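Local structure of N5-carboxyaminoimidazole ribonucleotide synthetase (Bacillus anthracis, 3QFF) at residues S104-K109 / L252-T257; V199-S204 / T209-V214; K246-E251 / L258-F263. The protein probably catalyses the ATP-dependent carboxylation of 5-aminoimidazole ribonucleotide with bicarbonate to N5-carboxyaminoimidazole ribonucleotide, a step of bacterial purine biosynthesis. All coordinates share one frame; numbering follows the deposited sequence.

Contact 1 of 3, residues S104-K109 / L252-T257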
ATOM      1  N   SER A 104      17.790   5.965  21.816  1.00 30.40           N
ATOM      2  CA  SER A 104      19.052   5.304  21.465  1.00 32.08           C
ATOM      3  C   SER A 104      19.344   4.068  22.322  1.00 32.49           C
ATOM      4  O   SER A 104      20.235   3.285  21.990  1.00 32.94           O
ATOM      5  CB  SER A 104      20.224   6.283  21.595  1.00 31.73           C
ATOM      6  OG  SER A 104      20.298   6.781  22.921  1.00 33.95           O
ATOM      7  N   GLN A 105      18.606   3.901  23.413  1.00 33.05           N
ATOM      8  CA  GLN A 105      18.892   2.845  24.389  1.00 33.95           C
ATOM      9  C   GLN A 105      18.653   1.454  23.802  1.00 33.82           C
ATOM     10  O   GLN A 105      19.504   0.565  23.921  1.00 33.36           O
ATOM     11  CB  GLN A 105      18.064   3.024  25.666  1.00 34.35           C
ATOM     12  CG  GLN A 105      18.866   2.768  26.942  1.00 39.06           C
ATOM     13  CD  GLN A 105      18.034   2.214  28.105  1.00 43.52           C
ATOM     14  OE1 GLN A 105      16.831   2.470  28.219  1.00 45.40           O
ATOM     15  NE2 GLN A 105      18.687   1.447  28.976  1.00 45.02           N
ATOM     16  N   LEU A 106      17.501   1.274  23.164  1.00 33.67           N
ATOM     17  CA  LEU A 106      17.164  -0.011  22.575  1.00 33.54           C
ATOM     18  C   LEU A 106      18.112  -0.364  21.436  1.00 33.38           C
ATOM     19  O   LEU A 106      18.633  -1.480  21.379  1.00 33.35           O
ATOM     20  CB  LEU A 106      15.706  -0.039  22.112  1.00 33.40           C
ATOM     21  CG  LEU A 106      15.163  -1.356  21.547  1.00 33.96           C
ATOM     22  CD1 LEU A 106      15.674  -2.575  22.315  1.00 34.08           C
ATOM     23  CD2 LEU A 106      13.653  -1.313  21.578  1.00 34.29           C
ATOM     24  N   LEU A 107      18.350   0.591  20.546  1.00 33.29           N
ATOM     25  CA  LEU A 107      19.283   0.378  19.445  1.00 33.87           C
ATOM     26  C   LEU A 107      20.663  -0.063  19.961  1.00 33.97           C
ATOM     27  O   LEU A 107      21.221  -1.047  19.463  1.00 34.34           O
ATOM     28  CB  LEU A 107      19.366   1.626  18.549  1.00 33.55           C
ATOM     29  CG  LEU A 107      20.167   1.561  17.239  1.00 33.77           C
ATOM     30  CD1 LEU A 107      19.700   0.439  16.320  1.00 31.37           C
ATOM     31  CD2 LEU A 107      20.076   2.904  16.516  1.00 32.99           C
ATOM     32  N   SER A 108      21.189   0.619  20.979  1.00 33.58           N
ATOM     33  CA  SER A 108      22.503   0.262  21.538  1.00 34.15           C
ATOM     34  C   SER A 108      22.566  -1.171  22.096  1.00 33.29           C
ATOM     35  O   SER A 108      23.555  -1.883  21.895  1.00 33.53           O
ATOM     36  CB  SER A 108      22.965   1.282  22.586  1.00 34.23           C
ATOM     37  OG  SER A 108      22.435   0.980  23.861  1.00 37.49           O
ATOM     38  N   LYS A 109      21.502  -1.594  22.770  1.00 32.58           N
ATOM     39  CA  LYS A 109      21.414  -2.961  23.292  1.00 32.22           C
ATOM     40  C   LYS A 109      21.431  -4.039  22.189  1.00 31.68           C
ATOM     41  O   LYS A 109      22.076  -5.085  22.344  1.00 31.93           O
ATOM     42  CB  LYS A 109      20.165  -3.117  24.160  1.00 32.31           C
ATOM     43  CG  LYS A 109      20.153  -2.265  25.433  1.00 33.97           C
ATOM     44  CD  LYS A 109      18.763  -2.307  26.072  1.00 35.69           C
ATOM     45  CE  LYS A 109      18.698  -1.495  27.367  1.00 37.16           C
ATOM     46  NZ  LYS A 109      17.320  -1.588  27.978  1.00 36.85           N
ATOM     47  N   LEU A 252      11.658  -3.528  27.571  1.00 30.08           N
ATOM     48  CA  LEU A 252      12.638  -2.693  26.875  1.00 30.08           C
ATOM     49  C   LEU A 252      12.101  -1.285  26.564  1.00 29.99           C
ATOM     50  O   LEU A 252      12.800  -0.469  25.965  1.00 30.08           O
ATOM     51  CB  LEU A 252      13.120  -3.380  25.591  1.00 30.38           C
ATOM     52  CG  LEU A 252      13.830  -4.731  25.774  1.00 31.29           C
ATOM     53  CD1 LEU A 252      14.164  -5.361  24.435  1.00 32.61           C
ATOM     54  CD2 LEU A 252      15.090  -4.588  26.639  1.00 32.45           C
ATOM     55  N   GLU A 253      10.869  -1.013  26.988  1.00 29.44           N
ATOM     56  CA  GLU A 253      10.188   0.271  26.725  1.00 29.67           C
ATOM     57  C   GLU A 253      10.251   0.684  25.248  1.00 28.48           C
ATOM     58  O   GLU A 253      10.665   1.808  24.890  1.00 28.24           O
ATOM     59  CB  GLU A 253      10.695   1.367  27.684  1.00 29.95           C
ATOM     60  CG  GLU A 253      10.323   1.058  29.162  1.00 33.80           C
ATOM     61  CD  GLU A 253      11.027   1.946  30.195  1.00 39.16           C
ATOM     62  OE1 GLU A 253      10.668   1.847  31.395  1.00 42.26           O
ATOM     63  OE2 GLU A 253      11.934   2.725  29.824  1.00 39.65           O
ATOM     64  N   LEU A 254       9.820  -0.244  24.391  1.00 26.83           N
ATOM     65  CA  LEU A 254       9.891  -0.060  22.955  1.00 25.37           C
ATOM     66  C   LEU A 254       9.063   1.132  22.506  1.00 24.69           C
ATOM     67  O   LEU A 254       7.940   1.329  22.975  1.00 23.46           O
ATOM     68  CB  LEU A 254       9.398  -1.321  22.216  1.00 25.59           C
ATOM     69  CG  LEU A 254       9.082  -1.251  20.717  1.00 25.12           C
ATOM     70  CD1 LEU A 254      10.365  -1.088  19.844  1.00 25.53           C
ATOM     71  CD2 LEU A 254       8.273  -2.488  20.249  1.00 23.82           C
ATOM     72  N   VAL A 255       9.626   1.906  21.581  1.00 23.81           N
ATOM     73  CA  VAL A 255       8.838   2.817  20.757  1.00 24.37           C
ATOM     74  C   VAL A 255       9.214   2.550  19.299  1.00 24.14           C
ATOM     75  O   VAL A 255      10.383   2.589  18.940  1.00 25.31           O
ATOM     76  CB  VAL A 255       9.069   4.306  21.120  1.00 24.45           C
ATOM     77  CG1 VAL A 255       8.326   5.239  20.129  1.00 24.09           C
ATOM     78  CG2 VAL A 255       8.631   4.580  22.575  1.00 25.19           C
ATOM     79  N   GLY A 256       8.219   2.276  18.461  1.00 23.76           N
ATOM     80  CA  GLY A 256       8.463   1.891  17.081  1.00 23.20           C
ATOM     81  C   GLY A 256       8.217   0.401  16.883  1.00 23.29           C
ATOM     82  O   GLY A 256       7.243  -0.157  17.409  1.00 22.50           O
ATOM     83  N   THR A 257       9.127  -0.243  16.152  1.00 23.46           N
ATOM     84  CA  THR A 257       8.959  -1.613  15.677  1.00 24.03           C
ATOM     85  C   THR A 257      10.062  -2.487  16.245  1.00 23.82           C
ATOM     86  O   THR A 257      11.236  -2.087  16.249  1.00 23.57           O
ATOM     87  CB  THR A 257       9.038  -1.649  14.127  1.00 24.55           C
ATOM     88  OG1 THR A 257       8.058  -0.756  13.600  1.00 26.98           O
ATOM     89  CG2 THR A 257       8.748  -3.049  13.568  1.00 25.14           C
TER
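Leu106, on the short helix 105-110, enters the turn after helix 235-251 like a fork set between Leu252 and Leu254. Its CB starts the approach without touching either leucine. CG, anti to the backbone N (chi1 -176°), carries the two methyls towards the turn, and the branching at CG then divides the work. One methyl, CD1, meets CD1 of Leu252 at 3.8 Å, the two side chains crossing at about a right angle. The other, CD2, lies 3.7 Å from CD1 of Leu254 and also approaches the CA of that residue. A single leucine thus spans two others that are separated by Glu253, and its contacts with them are purely apolar.

One turn further on, Lys109 adds a flank. Its extended chain runs past Leu252 in the opposite direction, bringing NZ to 4.0 Å from Leu252 CD2. In the first turn of the helix that carries both residues, Gln105 O accepts two bonds, from Lys109 N and from Ser108 OG, both on the same face of the carbonyl plane, the hydroxyl at 3.0 Å. On the partner side, Glu253, with positive phi, ends helix 235-251 in a Schellman motif between the two leucines that Leu106 touches.

Helix 105-110 lies between helix 88-97, where Leu107 packs on Leu91, and the turn leading into strand 256-264. The neighbouring strand 195-203 holds this turn through Arg203, whose NH1 bonds to Leu254 O and whose backbone is hydrogen-bonded to Gly256.

Contact 2 of 3, residues V199-S204 / T209-V214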
ATOM      1  N   VAL A 199       8.186 -12.743  15.478  1.00 22.03           N
ATOM      2  CA  VAL A 199       7.008 -11.944  15.796  1.00 21.73           C
ATOM      3  C   VAL A 199       7.427 -10.472  15.712  1.00 22.45           C
ATOM      4  O   VAL A 199       8.478 -10.081  16.256  1.00 21.50           O
ATOM      5  CB  VAL A 199       6.485 -12.236  17.236  1.00 22.80           C
ATOM      6  CG1 VAL A 199       5.410 -11.224  17.654  1.00 21.10           C
ATOM      7  CG2 VAL A 199       5.928 -13.656  17.348  1.00 22.81           C
ATOM      8  N   ILE A 200       6.625  -9.677  15.000  1.00 22.50           N
ATOM      9  CA  ILE A 200       6.830  -8.238  14.916  1.00 22.69           C
ATOM     10  C   ILE A 200       5.900  -7.619  15.953  1.00 22.26           C
ATOM     11  O   ILE A 200       4.691  -7.884  15.939  1.00 22.42           O
ATOM     12  CB  ILE A 200       6.470  -7.649  13.517  1.00 22.85           C
ATOM     13  CG1 ILE A 200       7.168  -8.391  12.358  1.00 24.51           C
ATOM     14  CG2 ILE A 200       6.757  -6.125  13.467  1.00 23.92           C
ATOM     15  CD1 ILE A 200       8.661  -8.185  12.269  1.00 26.13           C
ATOM     16  N   VAL A 201       6.469  -6.835  16.863  1.00 21.57           N
ATOM     17  CA  VAL A 201       5.655  -6.086  17.824  1.00 21.84           C
ATOM     18  C   VAL A 201       5.819  -4.573  17.613  1.00 21.37           C
ATOM     19  O   VAL A 201       6.911  -4.081  17.267  1.00 21.62           O
ATOM     20  CB  VAL A 201       5.915  -6.547  19.310  1.00 21.67           C
ATOM     21  CG1 VAL A 201       7.401  -6.597  19.622  1.00 23.04           C
ATOM     22  CG2 VAL A 201       5.159  -5.666  20.302  1.00 22.63           C
ATOM     23  N   ILE A 202       4.721  -3.848  17.790  1.00 21.16           N
ATOM     24  CA  ILE A 202       4.700  -2.407  17.589  1.00 21.10           C
ATOM     25  C   ILE A 202       4.273  -1.742  18.874  1.00 21.08           C
ATOM     26  O   ILE A 202       3.282  -2.162  19.474  1.00 21.06           O
ATOM     27  CB  ILE A 202       3.648  -1.995  16.524  1.00 21.16           C
ATOM     28  CG1 ILE A 202       3.743  -2.858  15.260  1.00 21.89           C
ATOM     29  CG2 ILE A 202       3.730  -0.454  16.230  1.00 20.17           C
ATOM     30  CD1 ILE A 202       5.076  -2.753  14.496  1.00 21.87           C
ATOM     31  N   ARG A 203       4.992  -0.704  19.285  1.00 20.92           N
ATOM     32  CA  ARG A 203       4.600   0.071  20.468  1.00 21.51           C
ATOM     33  C   ARG A 203       4.716   1.549  20.154  1.00 21.65           C
ATOM     34  O   ARG A 203       5.781   2.019  19.747  1.00 22.04           O
ATOM     35  CB  ARG A 203       5.455  -0.291  21.693  1.00 20.97           C
ATOM     36  CG  ARG A 203       4.951   0.335  22.986  1.00 22.16           C
ATOM     37  CD  ARG A 203       5.540  -0.329  24.240  1.00 24.58           C
ATOM     38  NE  ARG A 203       5.177   0.410  25.457  1.00 26.62           N
ATOM     39  CZ  ARG A 203       5.804   1.497  25.910  1.00 28.11           C
ATOM     40  NH1 ARG A 203       6.837   2.004  25.262  1.00 27.04           N
ATOM     41  NH2 ARG A 203       5.388   2.086  27.028  1.00 30.77           N
ATOM     42  N   SER A 204       3.620   2.276  20.319  1.00 22.50           N
ATOM     43  CA  SER A 204       3.609   3.700  19.980  1.00 23.18           C
ATOM     44  C   SER A 204       4.251   4.563  21.071  1.00 23.44           C
ATOM     45  O   SER A 204       4.487   4.101  22.188  1.00 23.49           O
ATOM     46  CB  SER A 204       2.183   4.188  19.681  1.00 23.46           C
ATOM     47  OG  SER A 204       1.466   4.477  20.876  1.00 23.03           O
ATOM     48  N   THR A 209       0.164  -0.889  22.158  1.00 25.42           N
ATOM     49  CA  THR A 209       0.931  -2.020  21.617  1.00 26.28           C
ATOM     50  C   THR A 209       0.081  -2.845  20.662  1.00 25.62           C
ATOM     51  O   THR A 209      -1.127  -3.003  20.863  1.00 25.95           O
ATOM     52  CB  THR A 209       1.521  -2.918  22.769  1.00 26.27           C
ATOM     53  OG1 THR A 209       2.383  -2.114  23.581  1.00 28.98           O
ATOM     54  CG2 THR A 209       2.353  -4.058  22.220  1.00 28.53           C
ATOM     55  N   LYS A 210       0.711  -3.355  19.603  1.00 24.91           N
ATOM     56  CA  LYS A 210       0.073  -4.326  18.719  1.00 23.10           C
ATOM     57  C   LYS A 210       1.109  -5.370  18.390  1.00 22.94           C
ATOM     58  O   LYS A 210       2.292  -5.054  18.277  1.00 22.46           O
ATOM     59  CB  LYS A 210      -0.431  -3.685  17.419  1.00 23.41           C
ATOM     60  CG  LYS A 210      -1.588  -2.691  17.545  1.00 22.82           C
ATOM     61  CD  LYS A 210      -2.937  -3.348  17.823  1.00 23.85           C
ATOM     62  CE  LYS A 210      -3.926  -2.249  18.170  1.00 25.95           C
ATOM     63  NZ  LYS A 210      -5.217  -2.774  18.633  1.00 30.40           N
ATOM     64  N   VAL A 211       0.661  -6.610  18.217  1.00 22.22           N
ATOM     65  CA  VAL A 211       1.548  -7.702  17.844  1.00 22.31           C
ATOM     66  C   VAL A 211       1.020  -8.345  16.558  1.00 22.08           C
ATOM     67  O   VAL A 211      -0.197  -8.565  16.395  1.00 22.57           O
ATOM     68  CB  VAL A 211       1.669  -8.754  18.968  1.00 22.41           C
ATOM     69  CG1 VAL A 211       2.826  -9.711  18.704  1.00 22.34           C
ATOM     70  CG2 VAL A 211       1.878  -8.063  20.306  1.00 24.23           C
ATOM     71  N   PHE A 212       1.929  -8.608  15.637  1.00 21.24           N
ATOM     72  CA  PHE A 212       1.594  -9.328  14.418  1.00 21.72           C
ATOM     73  C   PHE A 212       1.609 -10.837  14.656  1.00 22.45           C
ATOM     74  O   PHE A 212       2.156 -11.295  15.661  1.00 22.44           O
ATOM     75  CB  PHE A 212       2.566  -8.958  13.303  1.00 20.71           C
ATOM     76  CG  PHE A 212       2.254  -7.653  12.662  1.00 20.87           C
ATOM     77  CD1 PHE A 212       2.974  -6.503  13.015  1.00 18.01           C
ATOM     78  CD2 PHE A 212       1.231  -7.559  11.727  1.00 19.26           C
ATOM     79  CE1 PHE A 212       2.692  -5.274  12.403  1.00 21.88           C
ATOM     80  CE2 PHE A 212       0.942  -6.329  11.108  1.00 19.85           C
ATOM     81  CZ  PHE A 212       1.673  -5.191  11.444  1.00 17.85           C
ATOM     82  N   PRO A 213       0.991 -11.609  13.745  1.00 23.33           N
ATOM     83  CA  PRO A 213       0.955 -13.071  13.934  1.00 24.15           C
ATOM     84  C   PRO A 213       2.349 -13.681  13.823  1.00 24.10           C
ATOM     85  O   PRO A 213       3.225 -13.109  13.155  1.00 25.65           O
ATOM     86  CB  PRO A 213       0.067 -13.580  12.777  1.00 24.41           C
ATOM     87  CG  PRO A 213      -0.587 -12.372  12.187  1.00 24.64           C
ATOM     88  CD  PRO A 213       0.245 -11.169  12.553  1.00 24.14           C
ATOM     89  N   VAL A 214       2.542 -14.839  14.448  1.00 23.54           N
ATOM     90  CA  VAL A 214       3.799 -15.558  14.363  1.00 23.26           C
ATOM     91  C   VAL A 214       4.090 -16.035  12.930  1.00 23.36           C
ATOM     92  O   VAL A 214       3.262 -16.685  12.306  1.00 23.29           O
ATOM     93  CB  VAL A 214       3.851 -16.782  15.321  1.00 23.50           C
ATOM     94  CG1 VAL A 214       5.253 -17.386  15.316  1.00 22.79           C
ATOM     95  CG2 VAL A 214       3.422 -16.408  16.758  1.00 25.60           C
TER
HETATM   96  O   HOH W   1       5.193 -11.041  12.821  1.00 26.58           O
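Ile202 and Lys210 form the firm centre of this hairpin, an antiparallel hydrogen-bonded pair in which each backbone N reaches the other residue's carbonyl O. The bond from Ile202 N to Lys210 O measures 2.8 Å. Next along, Phe212 N donates to Ile200 O at 2.9 Å. Between and beyond these bonds lie the non-hydrogen-bonded pairs Val201 with Val211 and Arg203 with Thr209.

The tight side-chain packing is on the face of Ile200, Ile202 and Phe212. With CG of Phe212 anti to its own carbonyl carbon (chi1 -79°), the ring lies beside the opposite strand: CD1 sits 3.7 Å from CB of Ile200, and CE1 is 3.9 Å from CG1 of Ile202, which comes in obliquely. Ile200 O lies at the ring edge, near its plane. Gln297 of helix 294-303 touches both Phe212 and Ile202 here.

Towards Val199 and Val214 the ladder opens. Phe212 O, which would pair with Ile200 N in a regular hairpin, stands away from it and is buried without a partner in the model. Instead a water accepts from Ile200 N and donates to Pro213 O, at 2.9 Å from Pro213 O, and Val199 CG2 meets Val214 CG2 at 3.8 Å. At the Arg203-Thr209 end, which is partly exposed, packing is light too: the extended Arg203 runs beside Thr209, with CG 3.6 Å from OG1, while its NH1 bonds to Leu254 O.

Val201 and Val211 turn to helix 235-251, so the hairpin has a helix over each face. It belongs to the ATP-grasp part of the chain, its strands 195-203 and 209-220 running side by side in a large antiparallel sheet that continues into strands of the C-terminal region.

Contact 3 of 3, residues K246-E251 / L258-F263. With ADP (adenosine-5'-diphosphate), chain C.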
ATOM      1  N   LYS A 246       5.521  -9.479  23.644  1.00 27.54           N
ATOM      2  CA  LYS A 246       4.862  -8.429  24.430  1.00 28.24           C
ATOM      3  C   LYS A 246       5.649  -8.053  25.681  1.00 28.15           C
ATOM      4  O   LYS A 246       5.793  -6.867  25.988  1.00 28.33           O
ATOM      5  CB  LYS A 246       3.417  -8.812  24.781  1.00 28.73           C
ATOM      6  CG  LYS A 246       2.556  -9.058  23.540  1.00 30.75           C
ATOM      7  CD  LYS A 246       1.069  -8.747  23.738  1.00 34.56           C
ATOM      8  CE  LYS A 246       0.260  -9.947  24.155  1.00 35.61           C
ATOM      9  NZ  LYS A 246      -1.189  -9.770  23.774  1.00 37.28           N
ATOM     10  N   VAL A 247       6.169  -9.049  26.397  1.00 27.97           N
ATOM     11  CA  VAL A 247       7.000  -8.764  27.576  1.00 28.82           C
ATOM     12  C   VAL A 247       8.257  -7.993  27.184  1.00 28.53           C
ATOM     13  O   VAL A 247       8.613  -7.001  27.833  1.00 28.18           O
ATOM     14  CB  VAL A 247       7.328 -10.044  28.406  1.00 28.99           C
ATOM     15  CG1 VAL A 247       8.414  -9.769  29.439  1.00 30.97           C
ATOM     16  CG2 VAL A 247       6.077 -10.528  29.104  1.00 29.18           C
ATOM     17  N   LEU A 248       8.908  -8.412  26.100  1.00 28.44           N
ATOM     18  CA  LEU A 248      10.081  -7.691  25.600  1.00 28.86           C
ATOM     19  C   LEU A 248       9.780  -6.235  25.287  1.00 28.97           C
ATOM     20  O   LEU A 248      10.511  -5.337  25.716  1.00 29.46           O
ATOM     21  CB  LEU A 248      10.627  -8.354  24.337  1.00 28.46           C
ATOM     22  CG  LEU A 248      11.715  -9.397  24.481  1.00 29.60           C
ATOM     23  CD1 LEU A 248      12.138  -9.813  23.097  1.00 31.75           C
ATOM     24  CD2 LEU A 248      12.931  -8.882  25.280  1.00 27.53           C
ATOM     25  N   ALA A 249       8.718  -6.004  24.524  1.00 28.65           N
ATOM     26  CA  ALA A 249       8.305  -4.642  24.191  1.00 29.76           C
ATOM     27  C   ALA A 249       8.083  -3.790  25.438  1.00 29.97           C
ATOM     28  O   ALA A 249       8.525  -2.635  25.479  1.00 29.37           O
ATOM     29  CB  ALA A 249       7.054  -4.642  23.312  1.00 29.64           C
ATOM     30  N   ASP A 250       7.421  -4.360  26.450  1.00 29.98           N
ATOM     31  CA  ASP A 250       7.183  -3.636  27.702  1.00 31.23           C
ATOM     32  C   ASP A 250       8.483  -3.397  28.468  1.00 30.54           C
ATOM     33  O   ASP A 250       8.804  -2.265  28.815  1.00 30.25           O
ATOM     34  CB  ASP A 250       6.175  -4.366  28.605  1.00 31.65           C
ATOM     35  CG  ASP A 250       6.087  -3.738  30.009  1.00 36.31           C
ATOM     36  OD1 ASP A 250       5.575  -2.599  30.131  1.00 40.66           O
ATOM     37  OD2 ASP A 250       6.531  -4.379  30.990  1.00 38.70           O
ATOM     38  N   GLU A 251       9.225  -4.471  28.722  1.00 30.52           N
ATOM     39  CA  GLU A 251      10.452  -4.398  29.512  1.00 30.97           C
ATOM     40  C   GLU A 251      11.534  -3.495  28.895  1.00 30.67           C
ATOM     41  O   GLU A 251      12.241  -2.790  29.609  1.00 30.39           O
ATOM     42  CB  GLU A 251      11.005  -5.809  29.737  1.00 31.28           C
ATOM     43  CG  GLU A 251      10.174  -6.647  30.700  1.00 32.08           C
ATOM     44  CD  GLU A 251      10.255  -6.144  32.133  1.00 35.13           C
ATOM     45  OE1 GLU A 251      11.338  -5.672  32.551  1.00 36.97           O
ATOM     46  OE2 GLU A 251       9.241  -6.234  32.850  1.00 36.27           O
ATOM     47  N   LEU A 258       9.690  -3.667  16.741  1.00 23.33           N
ATOM     48  CA  LEU A 258      10.679  -4.653  17.176  1.00 23.12           C
ATOM     49  C   LEU A 258      10.391  -6.010  16.535  1.00 22.64           C
ATOM     50  O   LEU A 258       9.300  -6.535  16.673  1.00 22.90           O
ATOM     51  CB  LEU A 258      10.681  -4.787  18.710  1.00 23.23           C
ATOM     52  CG  LEU A 258      11.763  -5.702  19.309  1.00 23.32           C
ATOM     53  CD1 LEU A 258      13.159  -5.105  19.099  1.00 22.65           C
ATOM     54  CD2 LEU A 258      11.512  -5.929  20.810  1.00 23.74           C
ATOM     55  N   ALA A 259      11.367  -6.559  15.816  1.00 22.38           N
ATOM     56  CA  ALA A 259      11.250  -7.926  15.318  1.00 21.87           C
ATOM     57  C   ALA A 259      11.949  -8.816  16.325  1.00 21.93           C
ATOM     58  O   ALA A 259      13.084  -8.537  16.709  1.00 21.66           O
ATOM     59  CB  ALA A 259      11.925  -8.059  13.954  1.00 21.63           C
ATOM     60  N   VAL A 260      11.281  -9.881  16.746  1.00 21.83           N
ATOM     61  CA  VAL A 260      11.859 -10.813  17.712  1.00 22.18           C
ATOM     62  C   VAL A 260      12.045 -12.145  16.995  1.00 22.65           C
ATOM     63  O   VAL A 260      11.063 -12.768  16.603  1.00 23.47           O
ATOM     64  CB  VAL A 260      10.936 -11.000  18.936  1.00 22.05           C
ATOM     65  CG1 VAL A 260      11.660 -11.791  20.048  1.00 23.11           C
ATOM     66  CG2 VAL A 260      10.442  -9.639  19.470  1.00 21.78           C
ATOM     67  N   GLU A 261      13.289 -12.559  16.778  1.00 23.19           N
ATOM     68  CA  GLU A 261      13.526 -13.859  16.153  1.00 24.40           C
ATOM     69  C   GLU A 261      13.783 -14.899  17.218  1.00 24.19           C
ATOM     70  O   GLU A 261      14.480 -14.632  18.191  1.00 23.52           O
ATOM     71  CB  GLU A 261      14.680 -13.810  15.152  1.00 24.77           C
ATOM     72  CG  GLU A 261      14.365 -12.945  13.928  1.00 28.90           C
ATOM     73  CD  GLU A 261      15.437 -13.071  12.861  1.00 34.30           C
ATOM     74  OE1 GLU A 261      16.402 -12.278  12.892  1.00 37.23           O
ATOM     75  OE2 GLU A 261      15.326 -13.980  12.004  1.00 38.23           O
ATOM     76  N   MET A 262      13.219 -16.083  16.999  1.00 24.70           N
ATOM     77  CA  MET A 262      13.106 -17.121  18.012  1.00 25.88           C
ATOM     78  C   MET A 262      13.343 -18.501  17.418  1.00 25.97           C
ATOM     79  O   MET A 262      13.135 -18.694  16.228  1.00 26.03           O
ATOM     80  CB  MET A 262      11.703 -17.086  18.623  1.00 26.10           C
ATOM     81  CG  MET A 262      11.448 -15.886  19.540  1.00 28.18           C
ATOM     82  SD  MET A 262       9.703 -15.714  19.991  1.00 29.83           S
ATOM     83  CE  MET A 262       9.157 -14.546  18.766  1.00 32.36           C
ATOM     84  N   PHE A 263      13.805 -19.432  18.256  1.00 26.65           N
ATOM     85  CA  PHE A 263      13.856 -20.862  17.947  1.00 27.11           C
ATOM     86  C   PHE A 263      12.759 -21.593  18.741  1.00 28.12           C
ATOM     87  O   PHE A 263      12.629 -21.419  19.969  1.00 27.96           O
ATOM     88  CB  PHE A 263      15.215 -21.477  18.331  1.00 27.63           C
ATOM     89  CG  PHE A 263      16.425 -20.791  17.730  1.00 28.66           C
ATOM     90  CD1 PHE A 263      17.437 -20.321  18.555  1.00 29.27           C
ATOM     91  CD2 PHE A 263      16.573 -20.655  16.352  1.00 30.47           C
ATOM     92  CE1 PHE A 263      18.577 -19.712  18.027  1.00 31.49           C
ATOM     93  CE2 PHE A 263      17.707 -20.038  15.810  1.00 32.07           C
ATOM     94  CZ  PHE A 263      18.709 -19.564  16.650  1.00 30.85           C
TER
HETATM   95  PB  ADP C 400      22.717 -13.703  11.871  1.00 62.88           P
HETATM   96  O1B ADP C 400      23.845 -13.739  10.866  1.00 62.84           O
HETATM   97  O2B ADP C 400      22.775 -12.493  12.780  1.00 62.26           O
HETATM   98  O3B ADP C 400      21.362 -13.965  11.258  1.00 62.65           O
HETATM   99  PA  ADP C 400      21.997 -15.770  13.799  1.00 60.58           P
HETATM  100  O1A ADP C 400      20.565 -15.426  13.443  1.00 61.16           O
HETATM  101  O2A ADP C 400      22.470 -15.666  15.230  1.00 60.28           O
HETATM  102  O3A ADP C 400      23.035 -14.959  12.850  1.00 61.78           O
HETATM  103  O5' ADP C 400      22.255 -17.294  13.359  1.00 59.78           O
HETATM  104  C5' ADP C 400      22.210 -17.655  11.980  1.00 59.37           C
HETATM  105  C4' ADP C 400      21.616 -19.048  11.844  1.00 58.68           C
HETATM  106  O4' ADP C 400      22.412 -19.975  12.585  1.00 57.97           O
HETATM  107  C3' ADP C 400      20.209 -19.126  12.416  1.00 58.29           C
HETATM  108  O3' ADP C 400      19.225 -18.966  11.391  1.00 59.10           O
HETATM  109  C2' ADP C 400      20.143 -20.497  13.060  1.00 58.33           C
HETATM  110  O2' ADP C 400      19.575 -21.437  12.143  1.00 57.59           O
HETATM  111  C1' ADP C 400      21.590 -20.884  13.325  1.00 57.50           C
HETATM  112  N9  ADP C 400      21.890 -20.778  14.780  1.00 56.66           N
HETATM  113  C8  ADP C 400      22.376 -19.688  15.412  1.00 56.00           C
HETATM  114  N7  ADP C 400      22.540 -19.919  16.738  1.00 55.36           N
HETATM  115  C5  ADP C 400      22.156 -21.184  16.979  1.00 54.99           C
HETATM  116  C6  ADP C 400      22.073 -22.068  18.170  1.00 54.68           C
HETATM  117  N6  ADP C 400      22.447 -21.630  19.399  1.00 52.96           N
HETATM  118  N1  ADP C 400      21.610 -23.329  17.982  1.00 54.85           N
HETATM  119  C2  ADP C 400      21.232 -23.781  16.771  1.00 54.93           C
HETATM  120  N3  ADP C 400      21.282 -23.033  15.654  1.00 55.17           N
HETATM  121  C4  ADP C 400      21.729 -21.750  15.688  1.00 55.74           C
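Leu248 is the side chain through which helix 235-251 reaches the strand that follows it, touching Val260 and Leu258. The apolar contacts are few. Leu248 and Val260 meet at an oblique angle, with Leu248 CD1 at the branched end of the valine, 3.7 Å from Val260 CG1 and 4.0 Å from Val260 CG2. Val260 can offer both methyls because CG1 is anti to its backbone N and CG2 anti to its carbonyl carbon, a chi1 of -170° that places the pair side by side towards the helix. Leu258 touches further back on the leucine, its CD2 resting 4.4 Å from Leu248 CB.

Backbone bonding supplies the frame and does not cross the contact. The last turn of the helix is kept regular by bonds such as Glu251 N to Val247 O, 2.8 Å. The strand bonds to its sheet neighbours: Leu258 and Val260 with strand 195-203, and Ala259 and Glu261 with strand 270-276.

Ligand contacts belong to the far end of the strand. Strand residues alternate, so that while Leu258 and Val260 face the helix, Phe263 turns the other way, to the nucleotide. Its CE2 lies 3.7 Å from C2' of the ADP ribose, and its CZ lies 3.8 Å from C5 of the adenine; the ring of Phe193 stacks with that of Phe263. ADP is also hydrogen-bonded to Lys153, Asn273, Arg113 and Glu196, among others.

One strand therefore serves a core and a binding pocket with its two faces. Strand 256-264 runs between 195-203 and 270-276, and helix 235-251 packs across that sheet, where Leu248 also meets Leu275 of strand 270-276.

All segments but 104-109 lie in the ATP-grasp part of the chain, and the contacts cluster, with centres about 14 Å (contacts 1 and 2), 11 Å (1 and 3) and 9 Å (2 and 3) apart. Strand 256-264 begins in contact 1 and carries contact 3; its neighbour 195-203 belongs to contact 2, and Val199 O to Val260 N is one of the bonds between them. Along the chain 104-109 comes first, the hairpin second, then segments 246-251, 252-257 and 258-263 in direct succession. Contact 1 packs a helix of the preATP-grasp part on the turn that leads into strand 256-264, whose far end reaches ADP, so one strand runs from the interdomain packing to the nucleotide pocket.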